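Local atomic coordinates of fatty Acyl-Adenylate Ligase (Escherichia coli, PDB entry 3PBK), a protein that belongs to the ANL clan of AMP-binding enzymes and holds 5'-O-[(S)-(dodecanoyloxy)(hydroxy)phosphoryl]adenosine in a pocket in this structure. Residues M14-F19 with N203-S208; D24-A29 with T238-Q243; S32-N37 with L49-L54. All coordinates share one frame; numbering follows the deposited sequence.

All three contacts lie on the same side of the chain's centre. Interactions 1 and 2 bring residues 14-29 onto helices 197-211 and 229-241, while interaction 3 is local to hairpin 35-50 and the start of helix 51-67. Interaction 2 is the most buried, an apolar meeting of helix 22-29 with the end of helix 229-241. It touches interaction 1 through a probable backbone bond from Ala17 to Ala241. Interaction 1, partly buried, joins the packing of the Ala17 methyl to a bond from the Arg205 guanidinium to a backbone carbonyl. Interaction 3, also partly buried, relies on strand pairing; its Tyr51 packs on Ala29 and Val240 of interaction 2.

Interaction 1 of 3, residues M14-F19 with N203-S208; sequences MRYADF and NLRAIS
Arg205 reaches from helix 197-211 across the backbone of Tyr16 and Ala17. Its CB packs near the methyl of Ala17, CB to CB 3.9 Å, while the backbone N of Arg205 lies closer to that same methyl. CG leaves anti to the backbone N (chi1 172°) and the chain then bends at chi2, 66°, which sets CD beside the carbonyl oxygen of Tyr16. At the tip, NH1 donates to Tyr16 O over 3.1 Å with a nearly straight N-H...O angle of 171°, and it also lies against Tyr16 CB. Tyr16 O lies close to the guanidinium plane, although NH1 is tilted out of the carbonyl plane. The loop carrying this acceptor is an inverse gamma turn centred on Tyr16, closed by a weak bond from Ala17 N to Arg15 O, and the backbone of Ala17 also bonds Ala241. Arg205 NH1 is 4.3 Å from Asp18 OD2, an oxygen well out of the guanidinium plane that already forms a weak salt bridge with Arg15, so the attraction is probably one of charge alone. One turn further along the helix, Ser208 O meets the edge of the Tyr16 ring, 3.3 Å from CD2, and Tyr16 OH bonds Leu214 O.

Interaction 2 of 3, residues D24-A29 with T238-Q243; sequences DALDYA and TPVATQ
Tyr28 turns the edge of its ring toward Gln243, with the ring and amide planes 75° apart, so the two flat groups do not stack. Tyr28 CE2 comes to 3.3 Å from Gln243 CD, and Gln243 CG also lies at the ring edge, near its plane. The ring gets there because chi1 of Tyr28 is -175°, swinging it away from its own N and alongside its carbonyl carbon, while the glutamine chain bends at chi2 and passes beside it. Tyr28 OH carries on past the contact to bond Pro13 O, and Arg15 makes a cation-pi contact with the same ring. Next to this pair, the last turns of helix 22-29 face the end of helix 229-241. Ala29 directs its methyl at the carbonyl oxygen of Val240, CB to O 3.4 Å, and Gln243 CG packs against the same methyl. The Ala25 methyl points at the backbone of Ala241, CB to CA 4.3 Å, while the Ala241 methyl turns away. Val240 also puts its CG1 branch alongside Leu26, 4.2 Å from Leu26 CB, and Phe91 of helix 84-95 touches both residues. With mostly carbon surfaces meeting and no polar bond linking the two segments, their hold on each other probably rests mainly on burial of apolar surface.

Interaction 3 of 3, residues S32-N37 with L49-L54; sequences SSAGMN and LEYQTL
The ring of Tyr51 lies flat over Gly35, whose CA stands 3.7 Å from the ring centroid and only 14° off the ring normal, a CH-pi contact over the face. Around the ring, Ala34 CB packs on Tyr51 CE2 at 3.8 Å, and the SE atom of Met36, a selenomethionine in this model, comes to 4.1 Å from Tyr51 CE1. That Met-aromatic contact is oblique, 65° off the ring normal, with the two side chains crossing at about a right angle. Met36 and Leu49 direct their side chains to the same face of the sheet, which helices 84-95 and 229-241 cover.

These residues belong to a beta hairpin, strands 35-39 and 45-50, at the edge of the large mixed sheet, and the second strand runs straight into helix 51-67. Met36 and Leu49 form an antiparallel hydrogen-bonded pair, Met36 N to Leu49 O 2.6 Å and Leu49 N to Met36 O 2.9 Å. Gly35 and Glu50 make the non-hydrogen-bonded pair beside it, where the missing side chain of Gly35 lets the Glu50 backbone come close, CA to CA 3.9 Å. Glu50 occupies the N-cap position, and the amide that follows, Tyr51 N, bonds Ala34 O, just ahead of the first strand. This bond is 3.1 Å long and nearly straight at 176°, lying in the carbonyl plane on a lone pair of Ala34 O. The buried ring's OH bonds Leu244 O; at the polar edge Ser32 OG lies near the ring's plane, accepts a weak bond from Ala34 N and bonds Ala29 O.

Interaction 1 of 3, residues M14-F19 with N203-S208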
loop_
_atom_site.group_PDB
_atom_site.type_symbol
_atom_site.label_atom_id
_atom_site.label_comp_id
_atom_site.label_asym_id
_atom_site.label_seq_id
_atom_site.Cartn_x
_atom_site.Cartn_y
_atom_site.Cartn_z
HETATM N N MSE A 14 -6.166 -17.505 -21.406
HETATM C CA MSE A 14 -5.911 -16.964 -20.069
HETATM C C MSE A 14 -5.726 -17.999 -18.955
HETATM O O MSE A 14 -6.410 -19.024 -18.921
HETATM C CB MSE A 14 -7.011 -15.982 -19.691
HETATM C CG MSE A 14 -6.754 -15.219 -18.396
HETATM SE SE MSE A 14 -8.099 -13.817 -18.048
HETATM C CE MSE A 14 -7.617 -13.437 -16.187
ATOM N N ARG A 15 -4.790 -17.724 -18.048
ATOM C CA ARG A 15 -4.592 -18.556 -16.864
ATOM C C ARG A 15 -4.477 -17.676 -15.632
ATOM O O ARG A 15 -3.758 -16.673 -15.641
ATOM C CB ARG A 15 -3.353 -19.431 -16.998
ATOM C CG ARG A 15 -3.472 -20.510 -18.048
ATOM C CD ARG A 15 -2.274 -21.433 -18.008
ATOM N NE ARG A 15 -2.038 -21.951 -16.663
ATOM C CZ ARG A 15 -1.072 -22.813 -16.366
ATOM N NH1 ARG A 15 -0.271 -23.233 -17.334
ATOM N NH2 ARG A 15 -0.906 -23.255 -15.120
ATOM N N TYR A 16 -5.185 -18.063 -14.570
ATOM C CA TYR A 16 -5.356 -17.201 -13.406
ATOM C C TYR A 16 -4.346 -17.462 -12.303
ATOM O O TYR A 16 -4.705 -17.972 -11.244
ATOM C CB TYR A 16 -6.764 -17.351 -12.830
ATOM C CG TYR A 16 -7.852 -16.698 -13.653
ATOM C CD1 TYR A 16 -8.056 -17.061 -14.979
ATOM C CD2 TYR A 16 -8.692 -15.733 -13.102
ATOM C CE1 TYR A 16 -9.056 -16.478 -15.739
ATOM C CE2 TYR A 16 -9.697 -15.140 -13.858
ATOM C CZ TYR A 16 -9.871 -15.522 -15.176
ATOM O OH TYR A 16 -10.852 -14.950 -15.948
ATOM N N ALA A 17 -3.093 -17.096 -12.543
ATOM C CA ALA A 17 -2.054 -17.274 -11.538
ATOM C C ALA A 17 -1.840 -18.765 -11.174
ATOM O O ALA A 17 -1.158 -19.090 -10.195
ATOM C CB ALA A 17 -2.372 -16.431 -10.303
ATOM N N ASP A 18 -2.447 -19.646 -11.974
ATOM C CA ASP A 18 -2.252 -21.101 -11.976
ATOM C C ASP A 18 -0.918 -21.675 -11.520
ATOM O O ASP A 18 -0.855 -22.836 -11.139
ATOM C CB ASP A 18 -2.404 -21.592 -13.404
ATOM C CG ASP A 18 -3.798 -21.983 -13.728
ATOM O OD1 ASP A 18 -4.207 -23.081 -13.295
ATOM O OD2 ASP A 18 -4.485 -21.198 -14.424
ATOM N N PHE A 19 0.150 -20.893 -11.610
ATOM C CA PHE A 19 1.505 -21.431 -11.527
ATOM C C PHE A 19 2.088 -21.583 -10.130
ATOM O O PHE A 19 1.672 -20.900 -9.185
ATOM C CB PHE A 19 2.437 -20.584 -12.384
ATOM C CG PHE A 19 1.807 -20.135 -13.649
ATOM C CD1 PHE A 19 1.910 -20.902 -14.793
ATOM C CD2 PHE A 19 1.075 -18.965 -13.685
ATOM C CE1 PHE A 19 1.320 -20.501 -15.956
ATOM C CE2 PHE A 19 0.482 -18.558 -14.840
ATOM C CZ PHE A 19 0.601 -19.331 -15.983
ATOM N N ASN A 203 -1.610 -15.781 -3.412
ATOM C CA ASN A 203 -2.307 -14.515 -3.386
ATOM C C ASN A 203 -2.650 -14.040 -4.788
ATOM O O ASN A 203 -3.775 -13.629 -5.041
ATOM C CB ASN A 203 -1.532 -13.446 -2.622
ATOM C CG ASN A 203 -2.446 -12.386 -2.029
ATOM O OD1 ASN A 203 -3.332 -12.701 -1.250
ATOM N ND2 ASN A 203 -2.240 -11.132 -2.403
ATOM N N LEU A 204 -1.693 -14.103 -5.701
ATOM C CA LEU A 204 -1.981 -13.787 -7.093
ATOM C C LEU A 204 -3.189 -14.581 -7.605
ATOM O O LEU A 204 -4.076 -14.039 -8.261
ATOM C CB LEU A 204 -0.762 -14.069 -7.958
ATOM C CG LEU A 204 0.164 -12.894 -8.252
ATOM C CD1 LEU A 204 -0.001 -11.793 -7.225
ATOM C CD2 LEU A 204 1.589 -13.379 -8.318
ATOM N N ARG A 205 -3.218 -15.870 -7.296
ATOM C CA ARG A 205 -4.352 -16.712 -7.631
ATOM C C ARG A 205 -5.647 -16.169 -6.999
ATOM O O ARG A 205 -6.657 -16.002 -7.677
ATOM C CB ARG A 205 -4.050 -18.150 -7.199
ATOM C CG ARG A 205 -5.205 -19.106 -7.296
ATOM C CD ARG A 205 -5.635 -19.350 -8.722
ATOM N NE ARG A 205 -6.795 -20.239 -8.776
ATOM C CZ ARG A 205 -7.407 -20.597 -9.902
ATOM N NH1 ARG A 205 -6.966 -20.139 -11.066
ATOM N NH2 ARG A 205 -8.459 -21.410 -9.871
ATOM N N ALA A 206 -5.610 -15.864 -5.706
ATOM C CA ALA A 206 -6.787 -15.318 -5.018
ATOM C C ALA A 206 -7.297 -14.036 -5.676
ATOM O O ALA A 206 -8.485 -13.914 -5.986
ATOM C CB ALA A 206 -6.487 -15.073 -3.539
ATOM N N ILE A 207 -6.388 -13.086 -5.885
ATOM C CA ILE A 207 -6.722 -11.792 -6.463
ATOM C C ILE A 207 -7.355 -11.936 -7.823
ATOM O O ILE A 207 -8.484 -11.496 -8.031
ATOM C CB ILE A 207 -5.490 -10.914 -6.626
ATOM C CG1 ILE A 207 -4.976 -10.468 -5.256
ATOM C CG2 ILE A 207 -5.824 -9.715 -7.497
ATOM C CD1 ILE A 207 -3.506 -10.078 -5.251
ATOM N N SER A 208 -6.634 -12.552 -8.752
ATOM C CA SER A 208 -7.121 -12.682 -10.125
ATOM C C SER A 208 -8.399 -13.533 -10.273
ATOM O O SER A 208 -9.309 -13.195 -11.031
ATOM C CB SER A 208 -6.022 -13.251 -11.018
ATOM O OG SER A 208 -5.749 -14.594 -10.659
#

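Interaction 2 of 3, residues D24-A29 with T238-Q243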
loop_
_atom_site.group_PDB
_atom_site.type_symbol
_atom_site.label_atom_id
_atom_site.label_comp_id
_atom_site.label_asym_id
_atom_site.label_seq_id
_atom_site.Cartn_x
_atom_site.Cartn_y
_atom_site.Cartn_z
ATOM N N ASP A 24 7.709 -19.665 -13.552
ATOM C CA ASP A 24 6.672 -20.358 -14.299
ATOM C C ASP A 24 5.664 -19.353 -14.832
ATOM O O ASP A 24 5.379 -19.314 -16.019
ATOM C CB ASP A 24 5.959 -21.367 -13.412
ATOM C CG ASP A 24 6.826 -22.556 -13.079
ATOM O OD1 ASP A 24 7.547 -23.025 -13.986
ATOM O OD2 ASP A 24 6.789 -23.024 -11.917
ATOM N N ALA A 25 5.125 -18.533 -13.946
ATOM C CA ALA A 25 4.149 -17.540 -14.351
ATOM C C ALA A 25 4.629 -16.752 -15.577
ATOM O O ALA A 25 3.950 -16.714 -16.602
ATOM C CB ALA A 25 3.824 -16.608 -13.190
ATOM N N LEU A 26 5.801 -16.138 -15.483
ATOM C CA LEU A 26 6.289 -15.300 -16.565
ATOM C C LEU A 26 6.599 -16.104 -17.824
ATOM O O LEU A 26 6.460 -15.603 -18.939
ATOM C CB LEU A 26 7.526 -14.517 -16.123
ATOM C CG LEU A 26 8.297 -13.789 -17.228
ATOM C CD1 LEU A 26 7.368 -12.885 -18.004
ATOM C CD2 LEU A 26 9.440 -13.000 -16.644
ATOM N N ASP A 27 7.041 -17.344 -17.643
ATOM C CA ASP A 27 7.349 -18.205 -18.772
ATOM C C ASP A 27 6.128 -18.340 -19.653
ATOM O O ASP A 27 6.227 -18.318 -20.878
ATOM C CB ASP A 27 7.778 -19.585 -18.292
ATOM C CG ASP A 27 9.278 -19.720 -18.179
ATOM O OD1 ASP A 27 9.994 -18.726 -18.445
ATOM O OD2 ASP A 27 9.744 -20.824 -17.837
ATOM N N TYR A 28 4.974 -18.475 -19.014
ATOM C CA TYR A 28 3.713 -18.580 -19.721
ATOM C C TYR A 28 3.314 -17.270 -20.395
ATOM O O TYR A 28 2.735 -17.289 -21.478
ATOM C CB TYR A 28 2.604 -19.008 -18.764
ATOM C CG TYR A 28 1.288 -19.251 -19.460
ATOM C CD1 TYR A 28 1.015 -20.481 -20.046
ATOM C CD2 TYR A 28 0.326 -18.256 -19.545
ATOM C CE1 TYR A 28 -0.170 -20.719 -20.689
ATOM C CE2 TYR A 28 -0.874 -18.482 -20.189
ATOM C CZ TYR A 28 -1.113 -19.719 -20.759
ATOM O OH TYR A 28 -2.295 -19.973 -21.405
ATOM N N ALA A 29 3.610 -16.139 -19.754
ATOM C CA ALA A 29 3.185 -14.835 -20.259
ATOM C C ALA A 29 4.031 -14.387 -21.433
ATOM O O ALA A 29 3.586 -13.614 -22.272
ATOM C CB ALA A 29 3.218 -13.793 -19.156
ATOM N N THR A 238 0.663 -9.141 -10.808
ATOM C CA THR A 238 -0.644 -9.619 -11.266
ATOM C C THR A 238 -0.903 -9.539 -12.773
ATOM O O THR A 238 -1.453 -10.478 -13.348
ATOM C CB THR A 238 -1.797 -8.964 -10.515
ATOM O OG1 THR A 238 -1.565 -9.073 -9.106
ATOM C CG2 THR A 238 -3.099 -9.660 -10.862
ATOM N N PRO A 239 -0.522 -8.425 -13.425
ATOM C CA PRO A 239 -0.608 -8.444 -14.892
ATOM C C PRO A 239 0.332 -9.498 -15.520
ATOM O O PRO A 239 0.112 -9.939 -16.649
ATOM C CB PRO A 239 -0.174 -7.031 -15.291
ATOM C CG PRO A 239 -0.353 -6.219 -14.078
ATOM C CD PRO A 239 -0.081 -7.117 -12.921
ATOM N N VAL A 240 1.366 -9.911 -14.797
ATOM C CA VAL A 240 2.270 -10.916 -15.324
ATOM C C VAL A 240 1.701 -12.325 -15.184
ATOM O O VAL A 240 1.850 -13.159 -16.083
ATOM C CB VAL A 240 3.633 -10.835 -14.645
ATOM C CG1 VAL A 240 4.373 -12.137 -14.790
ATOM C CG2 VAL A 240 4.438 -9.686 -15.237
ATOM N N ALA A 241 1.034 -12.585 -14.065
ATOM C CA ALA A 241 0.512 -13.923 -13.770
ATOM C C ALA A 241 -0.828 -14.161 -14.453
ATOM O O ALA A 241 -1.439 -15.219 -14.326
ATOM C CB ALA A 241 0.381 -14.105 -12.275
ATOM N N THR A 242 -1.264 -13.158 -15.196
ATOM C CA THR A 242 -2.594 -13.142 -15.762
ATOM C C THR A 242 -2.481 -12.842 -17.255
ATOM O O THR A 242 -3.476 -12.769 -17.971
ATOM C CB THR A 242 -3.451 -12.090 -15.021
ATOM O OG1 THR A 242 -3.700 -12.533 -13.673
ATOM C CG2 THR A 242 -4.764 -11.883 -15.714
ATOM N N GLN A 243 -1.243 -12.702 -17.715
ATOM C CA GLN A 243 -0.953 -12.394 -19.105
ATOM C C GLN A 243 -1.768 -11.222 -19.610
ATOM O O GLN A 243 -2.159 -11.199 -20.776
ATOM C CB GLN A 243 -1.201 -13.598 -19.999
ATOM C CG GLN A 243 -0.804 -14.896 -19.378
ATOM C CD GLN A 243 -2.003 -15.653 -18.887
ATOM O OE1 GLN A 243 -1.986 -16.243 -17.806
ATOM N NE2 GLN A 243 -3.071 -15.631 -19.677
#

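Interaction 3 of 3, residues S32-N37 with L49-L54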
loop_
_atom_site.group_PDB
_atom_site.type_symbol
_atom_site.label_atom_id
_atom_site.label_comp_id
_atom_site.label_asym_id
_atom_site.label_seq_id
_atom_site.Cartn_x
_atom_site.Cartn_y
_atom_site.Cartn_z
ATOM N N SER A 32 2.375 -14.761 -24.690
ATOM C CA SER A 32 1.271 -13.889 -25.089
ATOM C C SER A 32 1.845 -12.730 -25.883
ATOM O O SER A 32 3.035 -12.747 -26.207
ATOM C CB SER A 32 0.526 -13.356 -23.866
ATOM O OG SER A 32 1.357 -12.502 -23.092
ATOM N N SER A 33 1.017 -11.732 -26.192
ATOM C CA SER A 33 1.494 -10.533 -26.891
ATOM C C SER A 33 1.346 -9.289 -26.009
ATOM O O SER A 33 1.553 -8.149 -26.447
ATOM C CB SER A 33 0.784 -10.355 -28.243
ATOM O OG SER A 33 -0.599 -10.086 -28.090
ATOM N N ALA A 34 0.994 -9.523 -24.752
ATOM C CA ALA A 34 0.810 -8.437 -23.800
ATOM C C ALA A 34 2.133 -8.009 -23.199
ATOM O O ALA A 34 3.168 -8.656 -23.389
ATOM C CB ALA A 34 -0.163 -8.844 -22.699
ATOM N N GLY A 35 2.088 -6.910 -22.466
ATOM C CA GLY A 35 3.272 -6.412 -21.814
ATOM C C GLY A 35 2.954 -5.142 -21.069
ATOM O O GLY A 35 1.787 -4.804 -20.863
HETATM N N MSE A 36 4.004 -4.437 -20.673
HETATM C CA MSE A 36 3.858 -3.198 -19.942
HETATM C C MSE A 36 4.098 -1.984 -20.819
HETATM O O MSE A 36 4.861 -2.031 -21.780
HETATM C CB MSE A 36 4.830 -3.176 -18.780
HETATM C CG MSE A 36 4.428 -4.085 -17.666
HETATM SE SE MSE A 36 5.974 -5.083 -17.081
HETATM C CE MSE A 36 5.327 -5.717 -15.340
ATOM N N ASN A 37 3.438 -0.891 -20.462
ATOM C CA ASN A 37 3.589 0.361 -21.170
ATOM C C ASN A 37 3.791 1.535 -20.207
ATOM O O ASN A 37 2.908 1.868 -19.420
ATOM C CB ASN A 37 2.390 0.571 -22.087
ATOM C CG ASN A 37 2.101 -0.654 -22.940
ATOM O OD1 ASN A 37 2.491 -0.715 -24.106
ATOM N ND2 ASN A 37 1.436 -1.647 -22.354
ATOM N N LEU A 49 7.453 -2.627 -22.843
ATOM C CA LEU A 49 8.136 -3.846 -22.444
ATOM C C LEU A 49 7.174 -5.008 -22.573
ATOM O O LEU A 49 6.261 -5.151 -21.759
ATOM C CB LEU A 49 8.626 -3.743 -21.003
ATOM C CG LEU A 49 9.375 -4.981 -20.517
ATOM C CD1 LEU A 49 10.488 -5.326 -21.488
ATOM C CD2 LEU A 49 9.937 -4.784 -19.122
ATOM N N GLU A 50 7.370 -5.827 -23.604
ATOM C CA GLU A 50 6.563 -7.029 -23.783
ATOM C C GLU A 50 7.033 -8.155 -22.875
ATOM O O GLU A 50 8.222 -8.282 -22.584
ATOM C CB GLU A 50 6.592 -7.477 -25.235
ATOM C CG GLU A 50 5.903 -6.499 -26.140
ATOM C CD GLU A 50 6.424 -6.558 -27.547
ATOM O OE1 GLU A 50 5.980 -7.459 -28.300
ATOM O OE2 GLU A 50 7.273 -5.698 -27.894
ATOM N N TYR A 51 6.096 -8.969 -22.414
ATOM C CA TYR A 51 6.461 -10.045 -21.511
ATOM C C TYR A 51 7.435 -10.987 -22.203
ATOM O O TYR A 51 8.438 -11.400 -21.609
ATOM C CB TYR A 51 5.220 -10.793 -21.026
ATOM C CG TYR A 51 4.312 -9.946 -20.169
ATOM C CD1 TYR A 51 4.821 -9.235 -19.084
ATOM C CD2 TYR A 51 2.947 -9.859 -20.438
ATOM C CE1 TYR A 51 4.005 -8.465 -18.297
ATOM C CE2 TYR A 51 2.123 -9.088 -19.652
ATOM C CZ TYR A 51 2.659 -8.397 -18.580
ATOM O OH TYR A 51 1.850 -7.624 -17.787
ATOM N N GLN A 52 7.140 -11.315 -23.461
ATOM C CA GLN A 52 8.057 -12.092 -24.280
ATOM C C GLN A 52 9.471 -11.559 -24.103
ATOM O O GLN A 52 10.384 -12.305 -23.752
ATOM C CB GLN A 52 7.657 -12.004 -25.748
ATOM C CG GLN A 52 8.615 -12.712 -26.695
ATOM C CD GLN A 52 8.185 -12.621 -28.156
ATOM O OE1 GLN A 52 7.256 -11.876 -28.511
ATOM N NE2 GLN A 52 8.861 -13.387 -29.012
ATOM N N THR A 53 9.632 -10.259 -24.335
ATOM C CA THR A 53 10.920 -9.586 -24.215
ATOM C C THR A 53 11.433 -9.583 -22.776
ATOM O O THR A 53 12.618 -9.795 -22.521
ATOM C CB THR A 53 10.821 -8.138 -24.729
ATOM O OG1 THR A 53 10.695 -8.138 -26.160
ATOM C CG2 THR A 53 12.045 -7.332 -24.321
ATOM N N LEU A 54 10.536 -9.331 -21.833
ATOM C CA LEU A 54 10.903 -9.323 -20.425
ATOM C C LEU A 54 11.552 -10.647 -19.998
ATOM O O LEU A 54 12.583 -10.653 -19.326
ATOM C CB LEU A 54 9.686 -9.019 -19.561
ATOM C CG LEU A 54 9.816 -9.478 -18.112
ATOM C CD1 LEU A 54 10.799 -8.617 -17.335
ATOM C CD2 LEU A 54 8.457 -9.462 -17.455
#